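Local coordinates for calcium homeostasis modulator protein 5 (Homo sapiens, PDB 7D60) that assembles into undecameric, cone-shaped complexes that may act as large-pore ion channels, with gating and conductance likely regulated by membrane lipids, at residues 144-156 / 161-173. Sequence-based numbering, arbitrary orientation.
Sequences GKPKECWEELHKV and TSMLPTVNEELKL
Met-163 and Leu-171 supply most of the apolar contact with segment 144-156. Met-163 reaches in from the loop, and its chain bends at the last torsion (chi3 -48°). This bend brings the methyl CE of Met-163 to 3.9 Å from CG of Pro-146, with CB of Cys-149 also close. SD of Met-163 lies 3.5 Å from the backbone O of Glu-148. Leu-171 packs against several residues. Its CD1 is 3.9 Å from SG of Cys-149 and also faces Leu-153. Val-156 crosses Leu-171 at about a right angle, with CG2 of Val-156 3.9 Å from CB of Leu-171. With chi1 at -162°, SG of Cys-149 points away from its own backbone N and meets CD1 of Leu-171; the same sulfur forms a disulfide with Cys-142.

The arrangement is a disulfide-braced loop, probably extracellular, folded back on the start of helix 168-203, which carries S4. A type I turn from Leu-164 to Val-167 leads into that helix. Ile-141 of helix 138-141 also touches Leu-171, and Leu-138 of the same helix touches Leu-153.

Polar and charged side chains flank the apolar part. Glu-148 runs alongside Met-163 in the opposite direction, with CG of Glu-148 3.9 Å from CB of Met-163. Replacing Glu-148 with alanine removes this chain and would probably leave the CB side of Met-163 with less cover. Lys-145 and Glu-170 come from opposite directions. Methylenes CD and CE of Lys-145 lie beside OE2 of Glu-170, while NZ of Lys-145 stays 4.4 Å from that oxygen. That is too far for a salt bridge, though the opposite charges probably attract. CD of Lys-145 also faces CG1 of Val-167, 4.3 Å away. OD1 of Asn-168 lies near CG2 of Val-156, while ND2 of Asn-168 makes a weak hydrogen bond to O of Thr-161, within its own segment, at 3.4 Å.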
ATOM      1  N   GLY A 144      -6.031  -4.747 -65.151  1.00 82.72           N
ATOM      2  CA  GLY A 144      -4.747  -5.067 -65.742  1.00 82.72           C
ATOM      3  C   GLY A 144      -4.108  -6.282 -65.108  1.00 82.72           C
ATOM      4  O   GLY A 144      -2.896  -6.314 -64.878  1.00 82.72           O
ATOM      5  N   LYS A 145      -4.917  -7.282 -64.820  1.00 79.80           N
ATOM      6  CA  LYS A 145      -4.522  -8.516 -64.169  1.00 79.80           C
ATOM      7  C   LYS A 145      -4.427  -9.646 -65.185  1.00 79.80           C
ATOM      8  O   LYS A 145      -4.944  -9.530 -66.300  1.00 79.80           O
ATOM      9  CB  LYS A 145      -5.538  -8.871 -63.075  1.00 79.80           C
ATOM     10  CG  LYS A 145      -6.027  -7.683 -62.283  1.00 79.80           C
ATOM     11  CD  LYS A 145      -4.954  -7.122 -61.376  1.00 79.80           C
ATOM     12  CE  LYS A 145      -5.468  -5.889 -60.653  1.00 79.80           C
ATOM     13  NZ  LYS A 145      -5.805  -4.786 -61.591  1.00 79.80           N
ATOM     14  N   PRO A 146      -3.752 -10.749 -64.849  1.00 82.47           N
ATOM     15  CA  PRO A 146      -3.770 -11.927 -65.726  1.00 82.47           C
ATOM     16  C   PRO A 146      -5.156 -12.549 -65.843  1.00 82.47           C
ATOM     17  O   PRO A 146      -6.101 -12.204 -65.134  1.00 82.47           O
ATOM     18  CB  PRO A 146      -2.787 -12.893 -65.055  1.00 82.47           C
ATOM     19  CG  PRO A 146      -2.480 -12.301 -63.720  1.00 82.47           C
ATOM     20  CD  PRO A 146      -2.650 -10.838 -63.876  1.00 82.47           C
ATOM     21  N   LYS A 147      -5.254 -13.513 -66.762  1.00 83.25           N
ATOM     22  CA  LYS A 147      -6.548 -14.060 -67.161  1.00 83.25           C
ATOM     23  C   LYS A 147      -7.172 -14.962 -66.104  1.00 83.25           C
ATOM     24  O   LYS A 147      -8.355 -15.299 -66.219  1.00 83.25           O
ATOM     25  CB  LYS A 147      -6.407 -14.832 -68.472  1.00 83.25           C
ATOM     26  CG  LYS A 147      -7.595 -14.677 -69.399  1.00 83.25           C
ATOM     27  CD  LYS A 147      -7.777 -15.900 -70.279  1.00 83.25           C
ATOM     28  CE  LYS A 147      -9.098 -15.840 -71.028  1.00 83.25           C
ATOM     29  NZ  LYS A 147      -9.445 -17.142 -71.662  1.00 83.25           N
ATOM     30  N   GLU A 148      -6.418 -15.361 -65.080  1.00 84.62           N
ATOM     31  CA  GLU A 148      -6.959 -16.140 -63.975  1.00 84.62           C
ATOM     32  C   GLU A 148      -7.531 -15.265 -62.861  1.00 84.62           C
ATOM     33  O   GLU A 148      -7.654 -15.728 -61.723  1.00 84.62           O
ATOM     34  CB  GLU A 148      -5.887 -17.075 -63.417  1.00 84.62           C
ATOM     35  CG  GLU A 148      -4.497 -16.476 -63.375  1.00 84.62           C
ATOM     36  CD  GLU A 148      -3.442 -17.489 -62.980  1.00 84.62           C
ATOM     37  OE1 GLU A 148      -3.812 -18.566 -62.470  1.00 84.62           O
ATOM     38  OE2 GLU A 148      -2.242 -17.212 -63.186  1.00 84.62           O
ATOM     39  N   CYS A 149      -7.868 -14.012 -63.161  1.00 84.58           N
ATOM     40  CA  CYS A 149      -8.609 -13.165 -62.239  1.00 84.58           C
ATOM     41  C   CYS A 149     -10.112 -13.335 -62.378  1.00 84.58           C
ATOM     42  O   CYS A 149     -10.843 -13.076 -61.419  1.00 84.58           O
ATOM     43  CB  CYS A 149      -8.243 -11.694 -62.464  1.00 84.58           C
ATOM     44  SG  CYS A 149      -8.668 -10.564 -61.114  1.00 84.58           S
ATOM     45  N   TRP A 150     -10.583 -13.770 -63.543  1.00 84.94           N
ATOM     46  CA  TRP A 150     -12.005 -13.949 -63.790  1.00 84.94           C
ATOM     47  C   TRP A 150     -12.532 -15.289 -63.301  1.00 84.94           C
ATOM     48  O   TRP A 150     -13.731 -15.548 -63.440  1.00 84.94           O
ATOM     49  CB  TRP A 150     -12.299 -13.816 -65.285  1.00 84.94           C
ATOM     50  CG  TRP A 150     -12.417 -12.410 -65.768  1.00 84.94           C
ATOM     51  CD1 TRP A 150     -13.566 -11.746 -66.077  1.00 84.94           C
ATOM     52  CD2 TRP A 150     -11.345 -11.495 -66.013  1.00 84.94           C
ATOM     53  NE1 TRP A 150     -13.277 -10.473 -66.495  1.00 84.94           N
ATOM     54  CE2 TRP A 150     -11.920 -10.292 -66.464  1.00 84.94           C
ATOM     55  CE3 TRP A 150      -9.955 -11.574 -65.892  1.00 84.94           C
ATOM     56  CZ2 TRP A 150     -11.154  -9.179 -66.792  1.00 84.94           C
ATOM     57  CZ3 TRP A 150      -9.198 -10.469 -66.219  1.00 84.94           C
ATOM     58  CH2 TRP A 150      -9.797  -9.289 -66.666  1.00 84.94           C
ATOM     59  N   GLU A 151     -11.676 -16.150 -62.753  1.00 82.35           N
ATOM     60  CA  GLU A 151     -12.108 -17.482 -62.353  1.00 82.35           C
ATOM     61  C   GLU A 151     -11.736 -17.785 -60.910  1.00 82.35           C
ATOM     62  O   GLU A 151     -12.480 -18.472 -60.205  1.00 82.35           O
ATOM     63  CB  GLU A 151     -11.505 -18.536 -63.282  1.00 82.35           C
ATOM     64  CG  GLU A 151     -12.293 -18.759 -64.559  1.00 82.35           C
ATOM     65  CD  GLU A 151     -11.787 -17.910 -65.710  1.00 82.35           C
ATOM     66  OE1 GLU A 151     -10.670 -17.362 -65.601  1.00 82.35           O
ATOM     67  OE2 GLU A 151     -12.507 -17.788 -66.723  1.00 82.35           O
ATOM     68  N   GLU A 152     -10.590 -17.285 -60.461  1.00 76.39           N
ATOM     69  CA  GLU A 152     -10.083 -17.582 -59.128  1.00 76.39           C
ATOM     70  C   GLU A 152     -10.044 -16.340 -58.246  1.00 76.39           C
ATOM     71  O   GLU A 152      -9.162 -16.207 -57.396  1.00 76.39           O
ATOM     72  CB  GLU A 152      -8.700 -18.219 -59.210  1.00 76.39           C
ATOM     73  CG  GLU A 152      -8.583 -19.291 -60.277  1.00 76.39           C
ATOM     74  CD  GLU A 152      -7.182 -19.858 -60.393  1.00 76.39           C
ATOM     75  OE1 GLU A 152      -6.276 -19.364 -59.688  1.00 76.39           O
ATOM     76  OE2 GLU A 152      -6.988 -20.799 -61.189  1.00 76.39           O
ATOM     77  N   LEU A 153     -10.992 -15.420 -58.438  1.00 65.54           N
ATOM     78  CA  LEU A 153     -11.039 -14.236 -57.587  1.00 65.54           C
ATOM     79  C   LEU A 153     -11.522 -14.577 -56.186  1.00 65.54           C
ATOM     80  O   LEU A 153     -11.043 -13.992 -55.209  1.00 65.54           O
ATOM     81  CB  LEU A 153     -11.932 -13.164 -58.214  1.00 65.54           C
ATOM     82  CG  LEU A 153     -12.098 -11.853 -57.436  1.00 65.54           C
ATOM     83  CD1 LEU A 153     -10.757 -11.221 -57.122  1.00 65.54           C
ATOM     84  CD2 LEU A 153     -12.975 -10.880 -58.177  1.00 65.54           C
ATOM     85  N   HIS A 154     -12.415 -15.562 -56.055  1.00 58.47           N
ATOM     86  CA  HIS A 154     -12.986 -15.898 -54.756  1.00 58.47           C
ATOM     87  C   HIS A 154     -12.017 -16.614 -53.829  1.00 58.47           C
ATOM     88  O   HIS A 154     -12.407 -16.939 -52.708  1.00 58.47           O
ATOM     89  CB  HIS A 154     -14.244 -16.745 -54.935  1.00 58.47           C
ATOM     90  CG  HIS A 154     -14.021 -18.016 -55.691  1.00 58.47           C
ATOM     91  ND1 HIS A 154     -14.345 -18.155 -57.022  1.00 58.47           N
ATOM     92  CD2 HIS A 154     -13.528 -19.214 -55.298  1.00 58.47           C
ATOM     93  CE1 HIS A 154     -14.051 -19.378 -57.420  1.00 58.47           C
ATOM     94  NE2 HIS A 154     -13.554 -20.040 -56.393  1.00 58.47           N
ATOM     95  N   LYS A 155     -10.779 -16.861 -54.249  1.00 61.22           N
ATOM     96  CA  LYS A 155      -9.767 -17.449 -53.393  1.00 61.22           C
ATOM     97  C   LYS A 155      -8.748 -16.437 -52.900  1.00 61.22           C
ATOM     98  O   LYS A 155      -7.794 -16.826 -52.229  1.00 61.22           O
ATOM     99  CB  LYS A 155      -9.049 -18.583 -54.127  1.00 61.22           C
ATOM    100  CG  LYS A 155      -9.768 -19.908 -54.057  1.00 61.22           C
ATOM    101  CD  LYS A 155      -8.944 -21.008 -54.676  1.00 61.22           C
ATOM    102  CE  LYS A 155      -9.275 -21.163 -56.142  1.00 61.22           C
ATOM    103  NZ  LYS A 155     -10.735 -21.319 -56.350  1.00 61.22           N
ATOM    104  N   VAL A 156      -8.936 -15.150 -53.195  1.00 61.46           N
ATOM    105  CA  VAL A 156      -7.917 -14.151 -52.891  1.00 61.46           C
ATOM    106  C   VAL A 156      -7.837 -13.844 -51.398  1.00 61.46           C
ATOM    107  O   VAL A 156      -6.814 -13.336 -50.929  1.00 61.46           O
ATOM    108  CB  VAL A 156      -8.182 -12.885 -53.734  1.00 61.46           C
ATOM    109  CG1 VAL A 156      -9.301 -12.042 -53.146  1.00 61.46           C
ATOM    110  CG2 VAL A 156      -6.917 -12.067 -53.920  1.00 61.46           C
ATOM    111  N   THR A 161      -3.535 -19.129 -54.161  1.00 78.94           N
ATOM    112  CA  THR A 161      -3.941 -18.876 -55.534  1.00 78.94           C
ATOM    113  C   THR A 161      -2.681 -18.747 -56.373  1.00 78.94           C
ATOM    114  O   THR A 161      -1.727 -18.079 -55.961  1.00 78.94           O
ATOM    115  CB  THR A 161      -4.790 -17.610 -55.638  1.00 78.94           C
ATOM    116  OG1 THR A 161      -5.824 -17.659 -54.652  1.00 78.94           O
ATOM    117  CG2 THR A 161      -5.454 -17.540 -56.994  1.00 78.94           C
ATOM    118  N   SER A 162      -2.668 -19.394 -57.535  1.00 82.49           N
ATOM    119  CA  SER A 162      -1.467 -19.440 -58.367  1.00 82.49           C
ATOM    120  C   SER A 162      -1.479 -18.318 -59.406  1.00 82.49           C
ATOM    121  O   SER A 162      -1.502 -18.546 -60.613  1.00 82.49           O
ATOM    122  CB  SER A 162      -1.340 -20.806 -59.029  1.00 82.49           C
ATOM    123  OG  SER A 162      -0.044 -20.994 -59.570  1.00 82.49           O
ATOM    124  N   MET A 163      -1.482 -17.082 -58.915  1.00 82.78           N
ATOM    125  CA  MET A 163      -1.343 -15.919 -59.783  1.00 82.78           C
ATOM    126  C   MET A 163      -0.398 -14.894 -59.160  1.00 82.78           C
ATOM    127  O   MET A 163      -0.723 -13.711 -59.056  1.00 82.78           O
ATOM    128  CB  MET A 163      -2.695 -15.297 -60.139  1.00 82.78           C
ATOM    129  CG  MET A 163      -3.646 -15.051 -58.989  1.00 82.78           C
ATOM    130  SD  MET A 163      -5.250 -14.454 -59.553  1.00 82.78           S
ATOM    131  CE  MET A 163      -4.749 -13.163 -60.682  1.00 82.78           C
ATOM    132  N   LEU A 164       0.798 -15.358 -58.733  1.00 78.49           N
ATOM    133  CA  LEU A 164       1.952 -14.512 -58.413  1.00 78.49           C
ATOM    134  C   LEU A 164       1.705 -13.552 -57.253  1.00 78.49           C
ATOM    135  O   LEU A 164       1.348 -12.392 -57.488  1.00 78.49           O
ATOM    136  CB  LEU A 164       2.408 -13.731 -59.649  1.00 78.49           C
ATOM    137  CG  LEU A 164       3.868 -13.282 -59.654  1.00 78.49           C
ATOM    138  CD1 LEU A 164       4.788 -14.469 -59.441  1.00 78.49           C
ATOM    139  CD2 LEU A 164       4.197 -12.579 -60.956  1.00 78.49           C
ATOM    140  N   PRO A 165       1.873 -14.009 -55.990  1.00 75.09           N
ATOM    141  CA  PRO A 165       1.311 -13.325 -54.803  1.00 75.09           C
ATOM    142  C   PRO A 165       1.601 -11.842 -54.562  1.00 75.09           C
ATOM    143  O   PRO A 165       1.097 -11.288 -53.583  1.00 75.09           O
ATOM    144  CB  PRO A 165       1.896 -14.142 -53.645  1.00 75.09           C
ATOM    145  CG  PRO A 165       2.185 -15.472 -54.224  1.00 75.09           C
ATOM    146  CD  PRO A 165       2.628 -15.216 -55.621  1.00 75.09           C
ATOM    147  N   THR A 166       2.405 -11.185 -55.396  1.00 73.88           N
ATOM    148  CA  THR A 166       2.371  -9.730 -55.412  1.00 73.88           C
ATOM    149  C   THR A 166       1.142  -9.197 -56.135  1.00 73.88           C
ATOM    150  O   THR A 166       0.806  -8.021 -55.969  1.00 73.88           O
ATOM    151  CB  THR A 166       3.635  -9.164 -56.062  1.00 73.88           C
ATOM    152  OG1 THR A 166       3.631  -9.461 -57.463  1.00 73.88           O
ATOM    153  CG2 THR A 166       4.876  -9.760 -55.417  1.00 73.88           C
ATOM    154  N   VAL A 167       0.475 -10.027 -56.936  1.00 71.42           N
ATOM    155  CA  VAL A 167      -0.795  -9.639 -57.541  1.00 71.42           C
ATOM    156  C   VAL A 167      -1.957  -9.913 -56.588  1.00 71.42           C
ATOM    157  O   VAL A 167      -2.951  -9.181 -56.592  1.00 71.42           O
ATOM    158  CB  VAL A 167      -0.972 -10.364 -58.889  1.00 71.42           C
ATOM    159  CG1 VAL A 167      -2.180  -9.852 -59.654  1.00 71.42           C
ATOM    160  CG2 VAL A 167       0.267 -10.191 -59.735  1.00 71.42           C
ATOM    161  N   ASN A 168      -1.841 -10.935 -55.740  1.00 71.15           N
ATOM    162  CA  ASN A 168      -2.890 -11.211 -54.765  1.00 71.15           C
ATOM    163  C   ASN A 168      -2.906 -10.181 -53.647  1.00 71.15           C
ATOM    164  O   ASN A 168      -3.963  -9.914 -53.070  1.00 71.15           O
ATOM    165  CB  ASN A 168      -2.713 -12.608 -54.172  1.00 71.15           C
ATOM    166  CG  ASN A 168      -3.046 -13.702 -55.157  1.00 71.15           C
ATOM    167  OD1 ASN A 168      -3.850 -13.510 -56.065  1.00 71.15           O
ATOM    168  ND2 ASN A 168      -2.432 -14.862 -54.979  1.00 71.15           N
ATOM    169  N   GLU A 169      -1.755  -9.599 -53.323  1.00 68.81           N
ATOM    170  CA  GLU A 169      -1.692  -8.616 -52.253  1.00 68.81           C
ATOM    171  C   GLU A 169      -2.226  -7.257 -52.676  1.00 68.81           C
ATOM    172  O   GLU A 169      -2.557  -6.441 -51.811  1.00 68.81           O
ATOM    173  CB  GLU A 169      -0.255  -8.481 -51.752  1.00 68.81           C
ATOM    174  CG  GLU A 169      -0.121  -8.042 -50.302  1.00 68.81           C
ATOM    175  CD  GLU A 169      -0.921  -8.902 -49.339  1.00 68.81           C
ATOM    176  OE1 GLU A 169      -0.827 -10.145 -49.420  1.00 68.81           O
ATOM    177  OE2 GLU A 169      -1.641  -8.333 -48.494  1.00 68.81           O
ATOM    178  N   GLU A 170      -2.323  -6.993 -53.974  1.00 65.34           N
ATOM    179  CA  GLU A 170      -2.896  -5.745 -54.450  1.00 65.34           C
ATOM    180  C   GLU A 170      -4.320  -5.907 -54.957  1.00 65.34           C
ATOM    181  O   GLU A 170      -4.939  -4.914 -55.343  1.00 65.34           O
ATOM    182  CB  GLU A 170      -2.014  -5.130 -55.539  1.00 65.34           C
ATOM    183  CG  GLU A 170      -1.809  -5.988 -56.758  1.00 65.34           C
ATOM    184  CD  GLU A 170      -2.714  -5.597 -57.904  1.00 65.34           C
ATOM    185  OE1 GLU A 170      -3.388  -4.550 -57.801  1.00 65.34           O
ATOM    186  OE2 GLU A 170      -2.739  -6.327 -58.914  1.00 65.34           O
ATOM    187  N   LEU A 171      -4.849  -7.127 -54.981  1.00 58.89           N
ATOM    188  CA  LEU A 171      -6.286  -7.296 -55.145  1.00 58.89           C
ATOM    189  C   LEU A 171      -7.003  -7.211 -53.808  1.00 58.89           C
ATOM    190  O   LEU A 171      -8.199  -6.923 -53.768  1.00 58.89           O
ATOM    191  CB  LEU A 171      -6.594  -8.629 -55.821  1.00 58.89           C
ATOM    192  CG  LEU A 171      -6.610  -8.639 -57.346  1.00 58.89           C
ATOM    193  CD1 LEU A 171      -6.558 -10.062 -57.855  1.00 58.89           C
ATOM    194  CD2 LEU A 171      -7.835  -7.934 -57.870  1.00 58.89           C
ATOM    195  N   LYS A 172      -6.291  -7.460 -52.714  1.00 54.72           N
ATOM    196  CA  LYS A 172      -6.843  -7.275 -51.384  1.00 54.72           C
ATOM    197  C   LYS A 172      -6.764  -5.832 -50.916  1.00 54.72           C
ATOM    198  O   LYS A 172      -7.351  -5.500 -49.883  1.00 54.72           O
ATOM    199  CB  LYS A 172      -6.117  -8.165 -50.384  1.00 54.72           C
ATOM    200  CG  LYS A 172      -6.629  -9.580 -50.337  1.00 54.72           C
ATOM    201  CD  LYS A 172      -5.712 -10.459 -49.515  1.00 54.72           C
ATOM    202  CE  LYS A 172      -5.545  -9.922 -48.107  1.00 54.72           C
ATOM    203  NZ  LYS A 172      -4.533 -10.704 -47.351  1.00 54.72           N
ATOM    204  N   LEU A 173      -6.036  -4.980 -51.628  1.00 47.32           N
ATOM    205  CA  LEU A 173      -6.009  -3.559 -51.325  1.00 47.32           C
ATOM    206  C   LEU A 173      -6.999  -2.778 -52.164  1.00 47.32           C
ATOM    207  O   LEU A 173      -7.427  -1.696 -51.756  1.00 47.32           O
ATOM    208  CB  LEU A 173      -4.606  -2.992 -51.548  1.00 47.32           C
ATOM    209  CG  LEU A 173      -3.564  -3.222 -50.458  1.00 47.32           C
ATOM    210  CD1 LEU A 173      -2.340  -2.381 -50.730  1.00 47.32           C
ATOM    211  CD2 LEU A 173      -4.121  -2.920 -49.086  1.00 47.32           C
TER